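Local atomic coordinates of SusD/RagB family nutrient-binding outer membrane lipoprotein (Bacteroides vulgatus, PDB entry 4F7A), a protein that probably binds glycans, possibly mucin O-glycans, at the cell surface as a SusD-like outer membrane lipoprotein with a TPR-like helical fold. Residues K216-A219 with T220-A223; V148-Q151 with E152-Y155. All blocks are in the same frame, centred on the assembly; numbering follows the deposited sequence. Where two conformers were deposited one is given.

Contact 1. Residues K216-A219 with T220-A223; sequences KTLA and TSEA
Leu218 lays its CD1 methyl against the CG methylene of Glu222, 3.9 Å away, an i to i+4 overlap in the first turns of the alpha-helix 216-228, part of the TPR-like helical fold of this SusD homologue. The Glu222 chain leaves beside its own backbone N (chi1 -62°), which brings CG to 3.4 Å from Leu218 O, in front of the carbonyl oxygen; a bend at chi2 then turns the carboxylate end. Phe159 of helix 151-174 touches both side chains. Glu222 OE1 forms a salt bridge with Arg204 of helix 193-210 and OE2 one with Lys225; the two positive charges probably stabilise the ionised carboxylate. The backbone carbonyl of Lys216, whose NZ forms a salt bridge with the C-terminal carboxylate of Phe511, takes two donors from Thr220. Thr220 N reaches Lys216 O at 2.9 Å in the regular helical bond, and the Thr220 hydroxyl also donates to it, a side chain turned back on the preceding turn. With Thr220 OG1 placed beside its own amide (chi1 -56°), the two donors approach from opposite faces of the carbonyl plane, OG1 lying 2.6 Å from Lys216 O and tilted 34° out of that plane.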
ATOM      1  N   LYS A 216       4.364   4.362 -20.891  1.00 16.36           N
ATOM      2  CA  LYS A 216       4.982   3.072 -21.156  1.00 16.61           C
ATOM      3  C   LYS A 216       6.485   3.180 -21.338  1.00 15.90           C
ATOM      4  O   LYS A 216       7.227   2.263 -20.959  1.00 18.37           O
ATOM      5  CB  LYS A 216       4.367   2.399 -22.389  1.00 19.98           C
ATOM      6  CG  LYS A 216       4.917   0.998 -22.654  1.00 26.39           C
ATOM      7  CD  LYS A 216       4.187   0.325 -23.832  1.00 32.22           C
ATOM      8  CE  LYS A 216       4.847  -1.010 -24.217  1.00 32.95           C
ATOM      9  NZ  LYS A 216       4.102  -1.667 -25.334  1.00 32.64           N
ATOM     10  N   THR A 217       6.939   4.279 -21.930  1.00 16.88           N
ATOM     11  CA  THR A 217       8.365   4.491 -22.150  1.00 18.07           C
ATOM     12  C   THR A 217       9.136   4.553 -20.837  1.00 16.73           C
ATOM     13  O   THR A 217      10.153   3.909 -20.713  1.00 15.80           O
ATOM     14  CB  THR A 217       8.620   5.778 -22.959  1.00 19.48           C
ATOM     15  OG1 THR A 217       8.005   5.627 -24.235  1.00 23.97           O
ATOM     16  CG2 THR A 217      10.111   6.034 -23.136  1.00 23.98           C
ATOM     17  N   LEU A 218       8.627   5.303 -19.863  1.00 14.97           N
ATOM     18  CA  LEU A 218       9.223   5.383 -18.512  1.00 15.94           C
ATOM     19  C   LEU A 218       9.144   4.052 -17.788  1.00 14.76           C
ATOM     20  O   LEU A 218      10.131   3.601 -17.197  1.00 17.36           O
ATOM     21  CB  LEU A 218       8.492   6.424 -17.663  1.00 18.61           C
ATOM     22  CG  LEU A 218       9.057   6.821 -16.281  1.00 21.27           C
ATOM     23  CD1 LEU A 218      10.552   7.239 -16.361  1.00 21.20           C
ATOM     24  CD2 LEU A 218       8.199   7.966 -15.708  1.00 21.92           C
ATOM     25  N   ALA A 219       7.967   3.430 -17.811  1.00 14.10           N
ATOM     26  CA  ALA A 219       7.798   2.110 -17.191  1.00 13.26           C
ATOM     27  C   ALA A 219       8.824   1.125 -17.734  1.00 12.98           C
ATOM     28  O   ALA A 219       9.390   0.333 -16.984  1.00 14.38           O
ATOM     29  CB  ALA A 219       6.358   1.574 -17.429  1.00 10.24           C
ATOM     30  N   THR A 220       9.046   1.166 -19.048  1.00 15.97           N
ATOM     31  CA  THR A 220       9.948   0.220 -19.712  1.00 14.69           C
ATOM     32  C   THR A 220      11.375   0.446 -19.236  1.00 15.41           C
ATOM     33  O   THR A 220      12.063  -0.513 -18.857  1.00 13.23           O
ATOM     34  CB  THR A 220       9.844   0.319 -21.250  1.00 15.90           C
ATOM     35  OG1 THR A 220       8.476   0.113 -21.653  1.00 13.76           O
ATOM     36  CG2 THR A 220      10.784  -0.704 -21.979  1.00 15.22           C
ATOM     37  N   SER A 221      11.814   1.710 -19.242  1.00 16.45           N
ATOM     38  CA  SER A 221      13.190   2.027 -18.857  0.50 16.59           C
ATOM     39  C   SER A 221      13.433   1.723 -17.379  1.00 15.53           C
ATOM     40  O   SER A 221      14.499   1.186 -17.022  1.00 14.09           O
ATOM     41  CB  SER A 221      13.564   3.483 -19.185  0.50 16.74           C
ATOM     42  OG  SER A 221      12.634   4.395 -18.644  0.50 14.59           O
ATOM     43  N   GLU A 222      12.471   2.036 -16.527  1.00 15.75           N
ATOM     44  CA  GLU A 222      12.645   1.801 -15.075  1.00 16.74           C
ATOM     45  C   GLU A 222      12.514   0.318 -14.717  1.00 16.27           C
ATOM     46  O   GLU A 222      13.291  -0.181 -13.894  1.00 14.93           O
ATOM     47  CB  GLU A 222      11.703   2.666 -14.239  1.00 15.61           C
ATOM     48  CG  GLU A 222      11.953   4.176 -14.421  1.00 15.88           C
ATOM     49  CD  GLU A 222      13.337   4.610 -13.902  1.00 18.23           C
ATOM     50  OE1 GLU A 222      13.884   3.928 -13.027  1.00 21.29           O
ATOM     51  OE2 GLU A 222      13.888   5.632 -14.378  1.00 18.25           O
ATOM     52  N   ALA A 223      11.594  -0.405 -15.368  1.00 14.13           N
ATOM     53  CA  ALA A 223      11.540  -1.865 -15.148  1.00 15.63           C
ATOM     54  C   ALA A 223      12.831  -2.515 -15.604  1.00 15.92           C
ATOM     55  O   ALA A 223      13.311  -3.462 -14.964  1.00 15.13           O
ATOM     56  CB  ALA A 223      10.343  -2.509 -15.858  1.00 13.47           C
TER

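Contact 2. Residues V148-Q151 with E152-Y155; sequences VDTQ and EEAY
Glu153 OE1 is gripped by the backbone amide of Thr150 and by water, and it forms one half of a capping box at the start of helix 151-174. Thr150 N donates to Glu153 OE1 over 3.0 Å, coming from above the carboxylate plane, 40° out of it. The reciprocal bond runs from Glu153 N to Thr150 OG1 at 3.1 Å and is fairly straight; Thr150 is thus the N-cap. Its hydroxyl can face the first helical turn because chi1 of 68° sets OG1 between the backbone N and the carbonyl carbon. One water donates to Glu153 OE1 at 2.7 Å and also to Val148 O. A second water links Asp149 OD1, which is also hydrogen-bonded to Ser138 OG, with Glu153 OE1, its bond to the glutamate being weak; it lies between two like charges whose oxygens, Asp149 OD1 and Glu153 OE1, are 4.5 Å apart. In the first turn, Gln151 and Tyr155 run side by side in the same direction, Gln151 CG lying 3.8 Å from Tyr155 CD1, with amide and ring planes 76° apart. Gln151 NE2 bonds to Thr129 and Tyr155 OH to Asp130, so the helix start meets helix 111-132 through Gln151 and Tyr155, and helix 482-492 through Val148 and Thr150.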
ATOM      1  N   VAL A 148       5.233  22.908  -5.274  1.00 16.91           N
ATOM      2  CA  VAL A 148       4.488  21.702  -5.618  1.00 16.83           C
ATOM      3  C   VAL A 148       5.098  20.942  -6.798  1.00 17.89           C
ATOM      4  O   VAL A 148       5.458  21.535  -7.825  1.00 14.99           O
ATOM      5  CB  VAL A 148       3.013  22.067  -5.945  1.00 17.87           C
ATOM      6  CG1 VAL A 148       2.239  20.858  -6.522  1.00 13.72           C
ATOM      7  CG2 VAL A 148       2.326  22.576  -4.687  1.00 12.78           C
ATOM      8  N   ASP A 149       5.208  19.627  -6.644  1.00 15.36           N
ATOM      9  CA  ASP A 149       5.447  18.728  -7.780  1.00 15.10           C
ATOM     10  C   ASP A 149       4.115  18.183  -8.291  1.00 14.01           C
ATOM     11  O   ASP A 149       3.325  17.682  -7.501  1.00 13.25           O
ATOM     12  CB  ASP A 149       6.229  17.475  -7.370  1.00 15.15           C
ATOM     13  CG  ASP A 149       7.651  17.720  -7.031  1.00 20.62           C
ATOM     14  OD1 ASP A 149       8.180  18.826  -7.274  1.00 17.23           O
ATOM     15  OD2 ASP A 149       8.269  16.747  -6.508  1.00 16.50           O
ATOM     16  N   THR A 150       3.901  18.179  -9.605  1.00 14.23           N
ATOM     17  CA  THR A 150       2.855  17.313 -10.188  1.00 12.80           C
ATOM     18  C   THR A 150       3.211  15.860  -9.841  1.00 12.49           C
ATOM     19  O   THR A 150       4.368  15.561  -9.494  1.00 12.36           O
ATOM     20  CB  THR A 150       2.758  17.450 -11.722  1.00 14.88           C
ATOM     21  OG1 THR A 150       3.941  16.910 -12.297  1.00 13.86           O
ATOM     22  CG2 THR A 150       2.599  18.947 -12.163  1.00 13.07           C
ATOM     23  N   GLN A 151       2.241  14.953  -9.888  1.00 12.94           N
ATOM     24  CA  GLN A 151       2.551  13.554  -9.620  1.00 14.46           C
ATOM     25  C   GLN A 151       3.631  13.020 -10.561  1.00 15.22           C
ATOM     26  O   GLN A 151       4.485  12.243 -10.134  1.00 14.00           O
ATOM     27  CB  GLN A 151       1.304  12.678  -9.702  1.00 12.07           C
ATOM     28  CG  GLN A 151       1.554  11.210  -9.356  1.00 11.70           C
ATOM     29  CD  GLN A 151       0.255  10.434  -9.203  1.00 15.35           C
ATOM     30  OE1 GLN A 151      -0.372  10.078 -10.209  1.00 13.87           O
ATOM     31  NE2 GLN A 151      -0.142  10.130  -7.941  1.00 10.18           N
ATOM     32  N   GLU A 152       3.577  13.415 -11.829  1.00 14.70           N
ATOM     33  CA  GLU A 152       4.590  12.992 -12.804  1.00 14.61           C
ATOM     34  C   GLU A 152       5.987  13.427 -12.351  1.00 14.72           C
ATOM     35  O   GLU A 152       6.932  12.662 -12.407  1.00 14.73           O
ATOM     36  CB  GLU A 152       4.285  13.576 -14.180  1.00 17.70           C
ATOM     37  CG  GLU A 152       5.299  13.179 -15.268  1.00 17.00           C
ATOM     38  CD  GLU A 152       4.891  13.660 -16.649  1.00 28.61           C
ATOM     39  OE1 GLU A 152       4.011  14.525 -16.757  1.00 25.99           O
ATOM     40  OE2 GLU A 152       5.453  13.156 -17.625  1.00 26.45           O
ATOM     41  N   GLU A 153       6.098  14.668 -11.902  1.00 13.30           N
ATOM     42  CA  GLU A 153       7.368  15.199 -11.431  1.00 13.59           C
ATOM     43  C   GLU A 153       7.833  14.481 -10.169  1.00 13.72           C
ATOM     44  O   GLU A 153       9.045  14.260  -9.997  1.00 14.19           O
ATOM     45  CB  GLU A 153       7.260  16.696 -11.167  1.00 16.38           C
ATOM     46  CG  GLU A 153       7.226  17.499 -12.468  1.00 19.58           C
ATOM     47  CD  GLU A 153       6.635  18.923 -12.311  1.00 27.99           C
ATOM     48  OE1 GLU A 153       6.130  19.329 -11.238  1.00 18.34           O
ATOM     49  OE2 GLU A 153       6.661  19.644 -13.310  1.00 25.29           O
ATOM     50  N   ALA A 154       6.897  14.171  -9.272  1.00 14.39           N
ATOM     51  CA  ALA A 154       7.244  13.417  -8.044  1.00 13.40           C
ATOM     52  C   ALA A 154       7.777  12.038  -8.412  1.00 13.40           C
ATOM     53  O   ALA A 154       8.800  11.602  -7.874  1.00 13.99           O
ATOM     54  CB  ALA A 154       6.037  13.307  -7.097  1.00 10.75           C
ATOM     55  N   TYR A 155       7.074  11.331  -9.309  1.00 11.52           N
ATOM     56  CA  TYR A 155       7.555  10.009  -9.786  1.00 11.54           C
ATOM     57  C   TYR A 155       8.951  10.078 -10.411  1.00 13.01           C
ATOM     58  O   TYR A 155       9.838   9.271 -10.109  1.00 12.98           O
ATOM     59  CB  TYR A 155       6.525   9.347 -10.728  1.00 11.28           C
ATOM     60  CG  TYR A 155       5.623   8.416  -9.927  1.00 12.73           C
ATOM     61  CD1 TYR A 155       4.603   8.913  -9.124  1.00 12.75           C
ATOM     62  CD2 TYR A 155       5.820   7.046  -9.942  1.00 13.39           C
ATOM     63  CE1 TYR A 155       3.793   8.063  -8.348  1.00 15.56           C
ATOM     64  CE2 TYR A 155       4.998   6.191  -9.189  1.00 11.29           C
ATOM     65  CZ  TYR A 155       4.010   6.703  -8.379  1.00 13.41           C
ATOM     66  OH  TYR A 155       3.241   5.840  -7.620  1.00 12.29           O
TER
HETATM   67  O   HOH W   1       4.994  21.713 -10.741  1.00 28.63           O
HETATM   68  O   HOH W   2       8.412  19.876  -9.847  1.00 21.92           O
HETATM   69  O   HOH W   3       4.075  17.176 -14.967  1.00 22.30           O

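Both contacts are local and lie at helix starts, on the same side of the chain's centre, with their centres about 17 Å apart and their nearest atoms about 5 Å apart. Contact 2, mostly buried, marks the change from loop to helix 151-174, so polar side chains and waters serve backbone groups that precede or open the helix. Contact 1, only partly buried, lies wholly inside helix 216-228, where main-chain i to i+4 bonds are already in place and side chains are laid along a formed helix. Helix 151-174 is common to the two, holding one segment of contact 2 and a neighbour of contact 1.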